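Long-range contacts in phosphodiesterase (Salpingoeca rosetta, PDB 7D7P), which is an all-helical protein of the phosphodiesterase family that binds a zinc ion and a magnesium ion: residues Leu136-Ile141 / Ala208-Cys213; Leu148-Leu153 / Asn177-Leu182; Leu153-His158 / Gln172-Asn177; Thr217-His222 / Leu255-Asp260. One frame throughout, in Å; residues are numbered along the deposited sequence.

Interaction 1. Residues Leu136-Ile141 / Ala208-Cys213; sequences LLAMLI and AVIINC
C213 N gives a backbone hydrogen bond of 3.0 Å to V209 O, and both residues put their side chains against M139 on the facing helix. The bond is a regular turn of helix 200-215. It sets V209 and C213 one turn apart on the same side of the helix. Between segments 136-141 and 208-213 the meeting is apolar. The two axes come within 8.8 Å and cross at -41°. A138 and I210 lie at the closest backbone point. The CB of A138 points at the other helix and meets V209 CG1 at 3.7 Å. The small alanine side chain is consistent with the close approach of the backbones here. I210 lies against the backbone of A138, with its CG1 3.5 Å from A138 O. Its extended CD1 end carries on to I141 CG2, at 3.9 Å. M139 starts out pointing away from segment 208-213. Two bends, chi2 -59° and chi3 -69°, bring its sulfur back. M139 SD then lies 3.7 Å from C213 SG. It also lies 4.0 Å from V209 CG1, and the M139 and V209 side chains cross at about a right angle. Helix 245-260 closes the same region: L252 touches M139 and L256 touches C213. All six touching side chains are buried. The M139 thioether and the C213 sulfur meet in van der Waals contact. The pairing of helices 133-145 and 200-215 thus rests here on fitted apolar shapes and not on directional bonds.

Interaction 2. Residues Leu148-Leu153 / Asn177-Leu182; sequences LDHNGL and NHHSHL. With EDO (1,2-ethanediol), chain F.
H178 and D149 make a His-carboxylate hydrogen bond where the loop after helix 133-145 meets helix 174-187, in the helical metal-binding core of this phosphodiesterase. H178 NE2 gives to D149 OD2 at 3.0 Å, nearly straight at 173°. The oxygen uses its anti lone pair and lies in the ring plane. The second polar bond runs to the backbone. H179 ND1 gives to L148 O at 2.6 Å, short but bent (137°), with the oxygen slightly off the ring plane. Neighbouring histidines on one helix thus hold two successive loop residues, just after the zinc ligand D147. The aromatic contact is modest: the H150 and H179 rings meet rim to rim, with neither over the face of the other. H107 stacks on H150. Apolar contact comes from L182, whose CD1 lies 3.5 Å from D149 CB. L148 CD1 rests near L182 CB; the L148 side chain also touches A183 and I186. N102 ND2, from outside the two segments, hydrogen-bonds D149 OD1 and H150 O. A bound 1,2-ethanediol sits in the turn, with O1 over one face of the H150 ring. At the ring edge, H150 ND1 accepts from G152 N at 2.9 Å.

Interaction 3. Residues Leu153-His158 / Gln172-Asn177; sequences LTNAFH and QSVLEN. With EDO (1,2-ethanediol), chain F; PEG (di(hydroxyethyl)ether), chain C.
N155 reaches across to the start of helix 174-187, and its side chain can be followed atom by atom. CB and CG both lie against C4 of a bound di(hydroxyethyl)ether. OD1 accepts from L175 N at 2.8 Å. The N-H comes in the carbonyl plane, on a lone pair. L175 N belongs to the first helical turn, where no earlier turn supplies a carbonyl, and N155 gives it a partner. OD1 also lies close to L175 CG (3.2 Å). ND2 gives to E176 OE1 at 3.0 Å, almost straight at 168°. It uses the syn lone pair of the carboxylate. That oxygen lies in the amide plane of N155, but the amide and carboxylate planes stand 74° apart. The two bonds together fix the rotation of the amide. E176 can meet ND2 because its chain bends at chi2 (74°), which turns the carboxylate back. The E176 side chain is about 4 Å from the bound magnesium ion at its nearest, so N155 holds a group that lies close to the metal. L175 spreads its two methyls: CD1 lies 3.1 Å from L153 O, and CD2 lies 3.6 Å from H158 NE2. The other ring nitrogen, H158 ND1, bonds S163 OG. V174 CG1 packs beside H158 CB. S173 OG hydrogen-bonds D218 OD2. The contact joins the start of helix 155-161 to the start of helix 174-187. Helix 164-169 adds L165 against H158 and V174, and helix 268-291 packs on L153 and F157.

Interaction 4. Residues Thr217-His222 / Leu255-Asp260; sequences TDMATH and LLHTAD. With ZN (zinc ion), chain G.
H257 and H222 meet ring edge to ring edge, their planes 64° apart, beside the zinc site of the phosphodiesterase helical fold. H222 ND1 and H257 NE2 share a hydrogen bond of 2.9 Å, nearly linear at 174°. Either nitrogen could be the donor. M219 SD also lies at the edge of the H257 ring, 3.7 Å from CE1. Two bends in the M219 chain bring the sulfur there. W323 packs edge-to-face with H257 and also meets the H222 ring. The remaining nitrogen, H257 ND1, faces a water in the ring plane. That water donates to T217 O and, at 2.7 Å, to D260 OD2. It therefore ties loop 217-222 to the end of helix 245-260 at three points. T217 adds an apolar touch, CG2 to L256 CD2 at 3.9 Å. Its OG1 bonds I214 O. Within the loop, D218 forms an Asx turn, with OD1 accepting from A220 N. D260 divides its carboxylate between metal and water. H111, H146 and D147 also bind the zinc ion. D260 OD1 binds it at 2.3 Å, and OD2 accepts from a zinc-bound water at 2.6 Å.

In the fold
All four contacts lie in the helical phosphodiesterase domain. Along the chain, interaction 3 is nested inside interaction 2, and interaction 2 inside interaction 1. Interaction 4 follows in series. Interactions 2 and 3 are the closest pair, with centres about 9 Å apart; they share L153, N177 and helix 174-187. The centre of interaction 1 is about 13 Å from that of interaction 4, and M139 and C213 touch L256 there. S173 and E176 of interaction 3 meet T217 and D218 of interaction 4. Interactions 2, 3 and 4 thus border the metal site, while interaction 1 joins helices 133-145 and 200-215 farther off, the C213 side chain being about 12 Å from each metal ion.

Interaction 1. Residues Leu136-Ile141 / Ala208-Cys213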
loop_
_atom_site.group_PDB
_atom_site.type_symbol
_atom_site.label_atom_id
_atom_site.label_comp_id
_atom_site.label_asym_id
_atom_site.label_seq_id
_atom_site.Cartn_x
_atom_site.Cartn_y
_atom_site.Cartn_z
ATOM N N LEU A 136 7.521 11.016 32.891
ATOM C CA LEU A 136 6.390 11.782 32.379
ATOM C C LEU A 136 6.763 13.246 32.190
ATOM O O LEU A 136 6.481 13.839 31.142
ATOM C CB LEU A 136 5.194 11.649 33.323
ATOM C CG LEU A 136 3.941 12.441 32.946
ATOM C CD1 LEU A 136 3.393 11.982 31.602
ATOM C CD2 LEU A 136 2.881 12.319 34.037
ATOM N N LEU A 137 7.400 13.846 33.201
ATOM C CA LEU A 137 7.883 15.216 33.066
ATOM C C LEU A 137 8.882 15.335 31.923
ATOM O O LEU A 137 8.871 16.324 31.180
ATOM C CB LEU A 137 8.513 15.680 34.380
ATOM C CG LEU A 137 9.209 17.043 34.387
ATOM C CD1 LEU A 137 8.209 18.163 34.131
ATOM C CD2 LEU A 137 9.947 17.265 35.702
ATOM N N ALA A 138 9.748 14.330 31.758
ATOM C CA ALA A 138 10.728 14.362 30.677
ATOM C C ALA A 138 10.064 14.304 29.306
ATOM O O ALA A 138 10.554 14.925 28.356
ATOM C CB ALA A 138 11.718 13.206 30.828
ATOM N N MET A 139 8.962 13.562 29.176
ATOM C CA MET A 139 8.300 13.462 27.880
ATOM C C MET A 139 7.645 14.781 27.489
ATOM O O MET A 139 7.613 15.136 26.305
ATOM C CB MET A 139 7.271 12.332 27.901
ATOM C CG MET A 139 7.894 10.944 27.989
ATOM S SD MET A 139 9.015 10.606 26.616
ATOM C CE MET A 139 7.842 10.503 25.265
ATOM N N LEU A 140 7.121 15.523 28.470
ATOM C CA LEU A 140 6.524 16.824 28.176
ATOM C C LEU A 140 7.575 17.823 27.709
ATOM O O LEU A 140 7.347 18.570 26.751
ATOM C CB LEU A 140 5.789 17.359 29.407
ATOM C CG LEU A 140 4.664 16.496 29.986
ATOM C CD1 LEU A 140 3.884 17.265 31.051
ATOM C CD2 LEU A 140 3.736 16.004 28.888
ATOM N N ILE A 141 8.733 17.851 28.376
ATOM C CA ILE A 141 9.801 18.765 27.979
ATOM C C ILE A 141 10.361 18.375 26.617
ATOM O O ILE A 141 10.586 19.232 25.755
ATOM C CB ILE A 141 10.902 18.796 29.055
ATOM C CG1 ILE A 141 10.350 19.343 30.373
ATOM C CG2 ILE A 141 12.095 19.620 28.583
ATOM C CD1 ILE A 141 11.311 19.214 31.541
ATOM N N ALA A 208 18.487 11.427 30.302
ATOM C CA ALA A 208 18.619 10.291 29.396
ATOM C C ALA A 208 17.364 10.101 28.553
ATOM O O ALA A 208 17.452 9.768 27.365
ATOM C CB ALA A 208 18.929 9.023 30.190
ATOM N N VAL A 209 16.189 10.310 29.150
ATOM C CA VAL A 209 14.940 10.137 28.416
ATOM C C VAL A 209 14.794 11.209 27.342
ATOM O O VAL A 209 14.402 10.917 26.206
ATOM C CB VAL A 209 13.746 10.139 29.389
ATOM C CG1 VAL A 209 12.439 10.301 28.631
ATOM C CG2 VAL A 209 13.727 8.857 30.210
ATOM N N ILE A 210 15.110 12.462 27.679
ATOM C CA ILE A 210 14.973 13.555 26.720
ATOM C C ILE A 210 15.932 13.364 25.550
ATOM O O ILE A 210 15.551 13.526 24.385
ATOM C CB ILE A 210 15.196 14.910 27.416
ATOM C CG1 ILE A 210 14.026 15.230 28.352
ATOM C CG2 ILE A 210 15.383 16.017 26.384
ATOM C CD1 ILE A 210 14.276 16.420 29.258
ATOM N N ILE A 211 17.189 13.020 25.843
ATOM C CA ILE A 211 18.181 12.841 24.784
ATOM C C ILE A 211 17.759 11.717 23.845
ATOM O O ILE A 211 17.715 11.890 22.619
ATOM C CB ILE A 211 19.573 12.579 25.385
ATOM C CG1 ILE A 211 20.129 13.849 26.037
ATOM C CG2 ILE A 211 20.531 12.060 24.311
ATOM C CD1 ILE A 211 21.366 13.608 26.892
ATOM N N ASN A 212 17.432 10.549 24.408
ATOM C CA ASN A 212 17.111 9.392 23.578
ATOM C C ASN A 212 15.851 9.627 22.755
ATOM O O ASN A 212 15.783 9.225 21.589
ATOM C CB ASN A 212 16.954 8.143 24.448
ATOM C CG ASN A 212 16.720 6.887 23.626
ATOM O OD1 ASN A 212 15.582 6.450 23.444
ATOM N ND2 ASN A 212 17.800 6.300 23.122
ATOM N N CYS A 213 14.845 10.279 23.336
ATOM C CA CYS A 213 13.590 10.460 22.615
ATOM C C CYS A 213 13.730 11.494 21.503
ATOM O O CYS A 213 13.200 11.296 20.404
ATOM C CB CYS A 213 12.470 10.836 23.586
ATOM S SG CYS A 213 11.900 9.434 24.594
#

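Interaction 2. Residues Leu148-Leu153 / Asn177-Leu182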
loop_
_atom_site.group_PDB
_atom_site.type_symbol
_atom_site.label_atom_id
_atom_site.label_comp_id
_atom_site.label_asym_id
_atom_site.label_seq_id
_atom_site.Cartn_x
_atom_site.Cartn_y
_atom_site.Cartn_z
ATOM N N LEU A 148 13.648 22.502 18.354
ATOM C CA LEU A 148 14.102 23.854 18.667
ATOM C C LEU A 148 15.051 24.390 17.599
ATOM O O LEU A 148 15.990 23.703 17.183
ATOM C CB LEU A 148 14.794 23.870 20.029
ATOM C CG LEU A 148 13.903 23.947 21.270
ATOM C CD1 LEU A 148 14.676 23.462 22.482
ATOM C CD2 LEU A 148 13.405 25.367 21.485
ATOM N N ASP A 149 14.795 25.627 17.163
ATOM C CA ASP A 149 15.648 26.348 16.214
ATOM C C ASP A 149 15.733 25.644 14.861
ATOM O O ASP A 149 16.733 25.758 14.149
ATOM C CB ASP A 149 17.048 26.584 16.792
ATOM C CG ASP A 149 17.828 27.642 16.030
ATOM O OD1 ASP A 149 17.221 28.652 15.612
ATOM O OD2 ASP A 149 19.051 27.459 15.847
ATOM N N HIS A 150 14.686 24.909 14.495
ATOM C CA HIS A 150 14.565 24.410 13.132
ATOM C C HIS A 150 14.467 25.585 12.164
ATOM O O HIS A 150 13.874 26.620 12.482
ATOM C CB HIS A 150 13.328 23.515 13.021
ATOM C CG HIS A 150 13.440 22.437 11.987
ATOM N ND1 HIS A 150 13.379 22.694 10.635
ATOM C CD2 HIS A 150 13.581 21.096 12.110
ATOM C CE1 HIS A 150 13.491 21.558 9.968
ATOM N NE2 HIS A 150 13.615 20.574 10.839
ATOM N N ASN A 151 15.063 25.434 10.978
ATOM C CA ASN A 151 15.004 26.466 9.945
ATOM C C ASN A 151 14.364 25.965 8.655
ATOM O O ASN A 151 14.586 26.552 7.592
ATOM C CB ASN A 151 16.397 27.026 9.648
ATOM C CG ASN A 151 16.898 27.952 10.735
ATOM O OD1 ASN A 151 16.184 28.856 11.169
ATOM N ND2 ASN A 151 18.131 27.736 11.179
ATOM N N GLY A 152 13.575 24.895 8.722
ATOM C CA GLY A 152 12.911 24.395 7.537
ATOM C C GLY A 152 13.804 23.663 6.563
ATOM O O GLY A 152 13.423 23.482 5.403
ATOM N N LEU A 153 14.985 23.236 7.000
ATOM C CA LEU A 153 15.915 22.492 6.165
ATOM C C LEU A 153 16.210 21.145 6.811
ATOM O O LEU A 153 16.261 21.026 8.037
ATOM C CB LEU A 153 17.216 23.276 5.949
ATOM C CG LEU A 153 17.039 24.660 5.318
ATOM C CD1 LEU A 153 18.292 25.499 5.477
ATOM C CD2 LEU A 153 16.649 24.539 3.849
ATOM N N ASN A 177 20.489 16.416 17.345
ATOM C CA ASN A 177 21.501 16.760 18.339
ATOM C C ASN A 177 21.431 18.238 18.695
ATOM O O ASN A 177 21.581 18.615 19.864
ATOM C CB ASN A 177 22.893 16.403 17.815
ATOM C CG ASN A 177 23.329 15.012 18.221
ATOM O OD1 ASN A 177 23.294 14.659 19.400
ATOM N ND2 ASN A 177 23.747 14.213 17.245
ATOM N N HIS A 178 21.189 19.086 17.695
ATOM C CA HIS A 178 21.069 20.521 17.927
ATOM C C HIS A 178 19.844 20.847 18.770
ATOM O O HIS A 178 19.909 21.701 19.664
ATOM C CB HIS A 178 21.009 21.247 16.583
ATOM C CG HIS A 178 20.876 22.733 16.693
ATOM N ND1 HIS A 178 21.775 23.512 17.387
ATOM C CD2 HIS A 178 19.962 23.585 16.169
ATOM C CE1 HIS A 178 21.415 24.781 17.298
ATOM N NE2 HIS A 178 20.317 24.852 16.567
ATOM N N HIS A 179 18.718 20.180 18.495
ATOM C CA HIS A 179 17.501 20.412 19.266
ATOM C C HIS A 179 17.705 20.042 20.728
ATOM O O HIS A 179 17.360 20.811 21.633
ATOM C CB HIS A 179 16.339 19.608 18.675
ATOM C CG HIS A 179 16.079 19.883 17.226
ATOM N ND1 HIS A 179 16.201 21.137 16.669
ATOM C CD2 HIS A 179 15.697 19.059 16.220
ATOM C CE1 HIS A 179 15.908 21.074 15.381
ATOM N NE2 HIS A 179 15.599 19.824 15.084
ATOM N N SER A 180 18.272 18.856 20.976
ATOM C CA SER A 180 18.457 18.382 22.343
ATOM C C SER A 180 19.417 19.280 23.113
ATOM O O SER A 180 19.207 19.551 24.302
ATOM C CB SER A 180 18.957 16.938 22.324
ATOM O OG SER A 180 19.118 16.431 23.639
ATOM N N HIS A 181 20.474 19.756 22.449
ATOM C CA HIS A 181 21.409 20.676 23.090
ATOM C C HIS A 181 20.698 21.941 23.564
ATOM O O HIS A 181 20.846 22.352 24.721
ATOM C CB HIS A 181 22.543 21.022 22.124
ATOM C CG HIS A 181 23.365 22.201 22.550
ATOM N ND1 HIS A 181 23.833 23.139 21.658
ATOM C CD2 HIS A 181 23.804 22.589 23.772
ATOM C CE1 HIS A 181 24.521 24.061 22.312
ATOM N NE2 HIS A 181 24.518 23.749 23.595
ATOM N N LEU A 182 19.924 22.575 22.678
ATOM C CA LEU A 182 19.221 23.796 23.059
ATOM C C LEU A 182 18.149 23.527 24.106
ATOM O O LEU A 182 17.826 24.418 24.901
ATOM C CB LEU A 182 18.602 24.461 21.830
ATOM C CG LEU A 182 19.579 25.024 20.798
ATOM C CD1 LEU A 182 18.822 25.704 19.679
ATOM C CD2 LEU A 182 20.552 25.990 21.452
HETATM C C1 EDO F . 17.536 23.689 9.432
HETATM O O1 EDO F . 16.331 23.068 9.897
HETATM C C2 EDO F . 18.315 24.284 10.601
HETATM O O2 EDO F . 19.368 25.109 10.090
#

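Interaction 3. Residues Leu153-His158 / Gln172-Asn177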
loop_
_atom_site.group_PDB
_atom_site.type_symbol
_atom_site.label_atom_id
_atom_site.label_comp_id
_atom_site.label_asym_id
_atom_site.label_seq_id
_atom_site.Cartn_x
_atom_site.Cartn_y
_atom_site.Cartn_z
ATOM N N LEU A 153 14.985 23.236 7.000
ATOM C CA LEU A 153 15.915 22.492 6.165
ATOM C C LEU A 153 16.210 21.145 6.811
ATOM O O LEU A 153 16.261 21.026 8.037
ATOM C CB LEU A 153 17.216 23.276 5.949
ATOM C CG LEU A 153 17.039 24.660 5.318
ATOM C CD1 LEU A 153 18.292 25.499 5.477
ATOM C CD2 LEU A 153 16.649 24.539 3.849
ATOM N N THR A 154 16.404 20.130 5.976
ATOM C CA THR A 154 16.567 18.767 6.454
ATOM C C THR A 154 18.030 18.468 6.786
ATOM O O THR A 154 18.938 19.257 6.513
ATOM C CB THR A 154 16.043 17.774 5.415
ATOM O OG1 THR A 154 15.935 16.474 6.008
ATOM C CG2 THR A 154 16.987 17.698 4.234
ATOM N N ASN A 155 18.249 17.296 7.389
ATOM C CA ASN A 155 19.603 16.874 7.736
ATOM C C ASN A 155 20.469 16.706 6.497
ATOM O O ASN A 155 21.674 16.991 6.529
ATOM C CB ASN A 155 19.562 15.565 8.524
ATOM C CG ASN A 155 19.338 15.784 10.006
ATOM O OD1 ASN A 155 19.742 16.804 10.562
ATOM N ND2 ASN A 155 18.718 14.808 10.661
ATOM N N ALA A 156 19.879 16.227 5.398
ATOM C CA ALA A 156 20.637 16.041 4.165
ATOM C C ALA A 156 21.204 17.362 3.661
ATOM O O ALA A 156 22.315 17.401 3.120
ATOM C CB ALA A 156 19.752 15.393 3.099
ATOM N N PHE A 157 20.459 18.457 3.835
ATOM C CA PHE A 157 20.973 19.763 3.435
ATOM C C PHE A 157 22.222 20.126 4.227
ATOM O O PHE A 157 23.213 20.603 3.661
ATOM C CB PHE A 157 19.902 20.842 3.614
ATOM C CG PHE A 157 20.422 22.235 3.405
ATOM C CD1 PHE A 157 20.469 22.785 2.133
ATOM C CD2 PHE A 157 20.891 22.985 4.470
ATOM C CE1 PHE A 157 20.961 24.059 1.935
ATOM C CE2 PHE A 157 21.386 24.257 4.277
ATOM C CZ PHE A 157 21.421 24.796 3.009
ATOM N N HIS A 158 22.187 19.921 5.546
ATOM C CA HIS A 158 23.339 20.263 6.374
ATOM C C HIS A 158 24.557 19.435 5.991
ATOM O O HIS A 158 25.665 19.969 5.870
ATOM C CB HIS A 158 22.999 20.072 7.852
ATOM C CG HIS A 158 22.149 21.166 8.413
ATOM N ND1 HIS A 158 22.672 22.367 8.843
ATOM C CD2 HIS A 158 20.811 21.252 8.598
ATOM C CE1 HIS A 158 21.695 23.141 9.276
ATOM N NE2 HIS A 158 20.555 22.487 9.138
ATOM N N GLN A 172 26.118 13.247 12.253
ATOM C CA GLN A 172 25.284 12.316 13.007
ATOM C C GLN A 172 24.094 13.068 13.593
ATOM O O GLN A 172 24.273 13.947 14.442
ATOM C CB GLN A 172 26.099 11.646 14.111
ATOM C CG GLN A 172 27.453 11.125 13.655
ATOM C CD GLN A 172 27.333 10.025 12.620
ATOM O OE1 GLN A 172 26.604 9.052 12.816
ATOM N NE2 GLN A 172 28.045 10.175 11.507
ATOM N N SER A 173 22.887 12.707 13.149
ATOM C CA SER A 173 21.623 13.297 13.606
ATOM C C SER A 173 21.789 14.788 13.897
ATOM O O SER A 173 21.579 15.260 15.012
ATOM C CB SER A 173 21.081 12.562 14.835
ATOM O OG SER A 173 20.695 11.230 14.531
ATOM N N VAL A 174 22.190 15.520 12.855
ATOM C CA VAL A 174 22.680 16.890 13.027
ATOM C C VAL A 174 21.629 17.761 13.708
ATOM O O VAL A 174 21.891 18.401 14.732
ATOM C CB VAL A 174 23.104 17.483 11.672
ATOM C CG1 VAL A 174 23.473 18.945 11.820
ATOM C CG2 VAL A 174 24.271 16.690 11.082
ATOM N N LEU A 175 20.422 17.802 13.139
ATOM C CA LEU A 175 19.377 18.665 13.682
ATOM C C LEU A 175 18.925 18.200 15.059
ATOM O O LEU A 175 18.759 19.019 15.970
ATOM C CB LEU A 175 18.187 18.712 12.727
ATOM C CG LEU A 175 18.348 19.565 11.473
ATOM C CD1 LEU A 175 17.105 19.462 10.615
ATOM C CD2 LEU A 175 18.633 21.007 11.850
ATOM N N GLU A 176 18.709 16.893 15.223
ATOM C CA GLU A 176 18.198 16.372 16.488
ATOM C C GLU A 176 19.194 16.588 17.621
ATOM O O GLU A 176 18.799 16.903 18.751
ATOM C CB GLU A 176 17.853 14.888 16.341
ATOM C CG GLU A 176 16.690 14.604 15.390
ATOM C CD GLU A 176 17.062 14.771 13.921
ATOM O OE1 GLU A 176 18.260 14.646 13.584
ATOM O OE2 GLU A 176 16.156 15.036 13.102
ATOM N N ASN A 177 20.489 16.416 17.345
ATOM C CA ASN A 177 21.501 16.760 18.339
ATOM C C ASN A 177 21.431 18.238 18.695
ATOM O O ASN A 177 21.581 18.615 19.864
ATOM C CB ASN A 177 22.893 16.403 17.815
ATOM C CG ASN A 177 23.329 15.012 18.221
ATOM O OD1 ASN A 177 23.294 14.659 19.400
ATOM N ND2 ASN A 177 23.747 14.213 17.245
HETATM C C1 EDO F . 17.536 23.689 9.432
HETATM O O1 EDO F . 16.331 23.068 9.897
HETATM C C2 EDO F . 18.315 24.284 10.601
HETATM O O2 EDO F . 19.368 25.109 10.090
HETATM C C2 PEG C . 22.159 10.150 11.213
HETATM O O2 PEG C . 21.100 10.658 10.452
HETATM C C3 PEG C . 21.496 11.573 9.469
HETATM C C4 PEG C . 21.379 12.992 10.025
HETATM O O4 PEG C . 22.645 13.557 10.238
#

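Interaction 4. Residues Thr217-His222 / Leu255-Asp260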
loop_
_atom_site.group_PDB
_atom_site.type_symbol
_atom_site.label_atom_id
_atom_site.label_comp_id
_atom_site.label_asym_id
_atom_site.label_seq_id
_atom_site.Cartn_x
_atom_site.Cartn_y
_atom_site.Cartn_z
ATOM N N THR A 217 13.680 11.043 17.106
ATOM C CA THR A 217 12.821 11.700 16.129
ATOM C C THR A 217 13.502 11.851 14.777
ATOM O O THR A 217 12.861 12.310 13.824
ATOM C CB THR A 217 12.364 13.073 16.633
ATOM O OG1 THR A 217 13.494 13.939 16.782
ATOM C CG2 THR A 217 11.637 12.942 17.969
ATOM N N ASP A 218 14.779 11.485 14.679
ATOM C CA ASP A 218 15.476 11.446 13.401
ATOM C C ASP A 218 14.841 10.391 12.504
ATOM O O ASP A 218 14.848 9.201 12.833
ATOM C CB ASP A 218 16.961 11.145 13.632
ATOM C CG ASP A 218 17.789 11.204 12.353
ATOM O OD1 ASP A 218 17.220 11.437 11.266
ATOM O OD2 ASP A 218 19.022 11.020 12.439
ATOM N N MET A 219 14.290 10.836 11.372
ATOM C CA MET A 219 13.621 9.915 10.457
ATOM C C MET A 219 14.552 8.808 9.978
ATOM O O MET A 219 14.085 7.723 9.610
ATOM C CB MET A 219 13.056 10.684 9.261
ATOM C CG MET A 219 12.015 11.735 9.623
ATOM S SD MET A 219 10.606 11.055 10.522
ATOM C CE MET A 219 10.117 9.725 9.424
ATOM N N ALA A 220 15.865 9.053 9.983
ATOM C CA ALA A 220 16.831 8.031 9.599
ATOM C C ALA A 220 16.840 6.836 10.544
ATOM O O ALA A 220 17.402 5.795 10.188
ATOM C CB ALA A 220 18.233 8.641 9.527
ATOM N N THR A 221 16.240 6.953 11.728
ATOM C CA THR A 221 16.143 5.847 12.671
ATOM C C THR A 221 14.750 5.227 12.707
ATOM O O THR A 221 14.473 4.401 13.583
ATOM C CB THR A 221 16.543 6.310 14.075
ATOM O OG1 THR A 221 15.536 7.185 14.599
ATOM C CG2 THR A 221 17.876 7.048 14.037
ATOM N N HIS A 222 13.873 5.601 11.772
ATOM C CA HIS A 222 12.511 5.072 11.760
ATOM C C HIS A 222 12.502 3.564 11.521
ATOM O O HIS A 222 11.824 2.816 12.236
ATOM C CB HIS A 222 11.683 5.799 10.697
ATOM C CG HIS A 222 10.350 5.171 10.426
ATOM N ND1 HIS A 222 9.193 5.576 11.057
ATOM C CD2 HIS A 222 9.989 4.171 9.587
ATOM C CE1 HIS A 222 8.179 4.852 10.621
ATOM N NE2 HIS A 222 8.636 3.989 9.729
ATOM N N LEU A 255 6.721 6.313 21.169
ATOM C CA LEU A 255 5.523 7.140 21.297
ATOM C C LEU A 255 5.786 8.585 20.882
ATOM O O LEU A 255 4.926 9.216 20.255
ATOM C CB LEU A 255 4.992 7.078 22.730
ATOM C CG LEU A 255 4.352 5.750 23.142
ATOM C CD1 LEU A 255 3.924 5.785 24.602
ATOM C CD2 LEU A 255 3.168 5.421 22.240
ATOM N N LEU A 256 6.956 9.134 21.227
ATOM C CA LEU A 256 7.258 10.502 20.813
ATOM C C LEU A 256 7.402 10.598 19.299
ATOM O O LEU A 256 6.975 11.586 18.690
ATOM C CB LEU A 256 8.526 11.013 21.498
ATOM C CG LEU A 256 8.869 12.461 21.116
ATOM C CD1 LEU A 256 7.777 13.412 21.592
ATOM C CD2 LEU A 256 10.233 12.899 21.642
ATOM N N HIS A 257 8.008 9.584 18.677
ATOM C CA HIS A 257 8.069 9.546 17.220
ATOM C C HIS A 257 6.671 9.476 16.620
ATOM O O HIS A 257 6.397 10.100 15.587
ATOM C CB HIS A 257 8.920 8.360 16.764
ATOM C CG HIS A 257 9.002 8.209 15.277
ATOM N ND1 HIS A 257 9.441 9.218 14.448
ATOM C CD2 HIS A 257 8.709 7.161 14.470
ATOM C CE1 HIS A 257 9.411 8.803 13.194
ATOM N NE2 HIS A 257 8.970 7.557 13.180
ATOM N N THR A 258 5.768 8.729 17.266
ATOM C CA THR A 258 4.378 8.685 16.821
ATOM C C THR A 258 3.738 10.067 16.878
ATOM O O THR A 258 3.048 10.479 15.938
ATOM C CB THR A 258 3.579 7.697 17.673
ATOM O OG1 THR A 258 4.209 6.412 17.645
ATOM C CG2 THR A 258 2.149 7.571 17.152
ATOM N N ALA A 259 3.954 10.801 17.975
ATOM C CA ALA A 259 3.350 12.123 18.102
ATOM C C ALA A 259 3.968 13.121 17.131
ATOM O O ALA A 259 3.293 14.065 16.706
ATOM C CB ALA A 259 3.480 12.633 19.537
ATOM N N ASP A 260 5.241 12.932 16.774
ATOM C CA ASP A 260 5.881 13.817 15.806
ATOM C C ASP A 260 5.190 13.738 14.450
ATOM O O ASP A 260 5.031 14.755 13.764
ATOM C CB ASP A 260 7.363 13.466 15.677
ATOM C CG ASP A 260 8.161 14.552 14.978
ATOM O OD1 ASP A 260 7.646 15.681 14.854
ATOM O OD2 ASP A 260 9.304 14.278 14.551
HETATM ZN ZN ZN G . 8.883 17.569 14.678
HETATM O O HOH W 1 9.997 11.664 14.500
HETATM O O HOH W 2 10.974 16.229 14.478
HETATM O O HOH W 3 8.851 17.304 12.316
#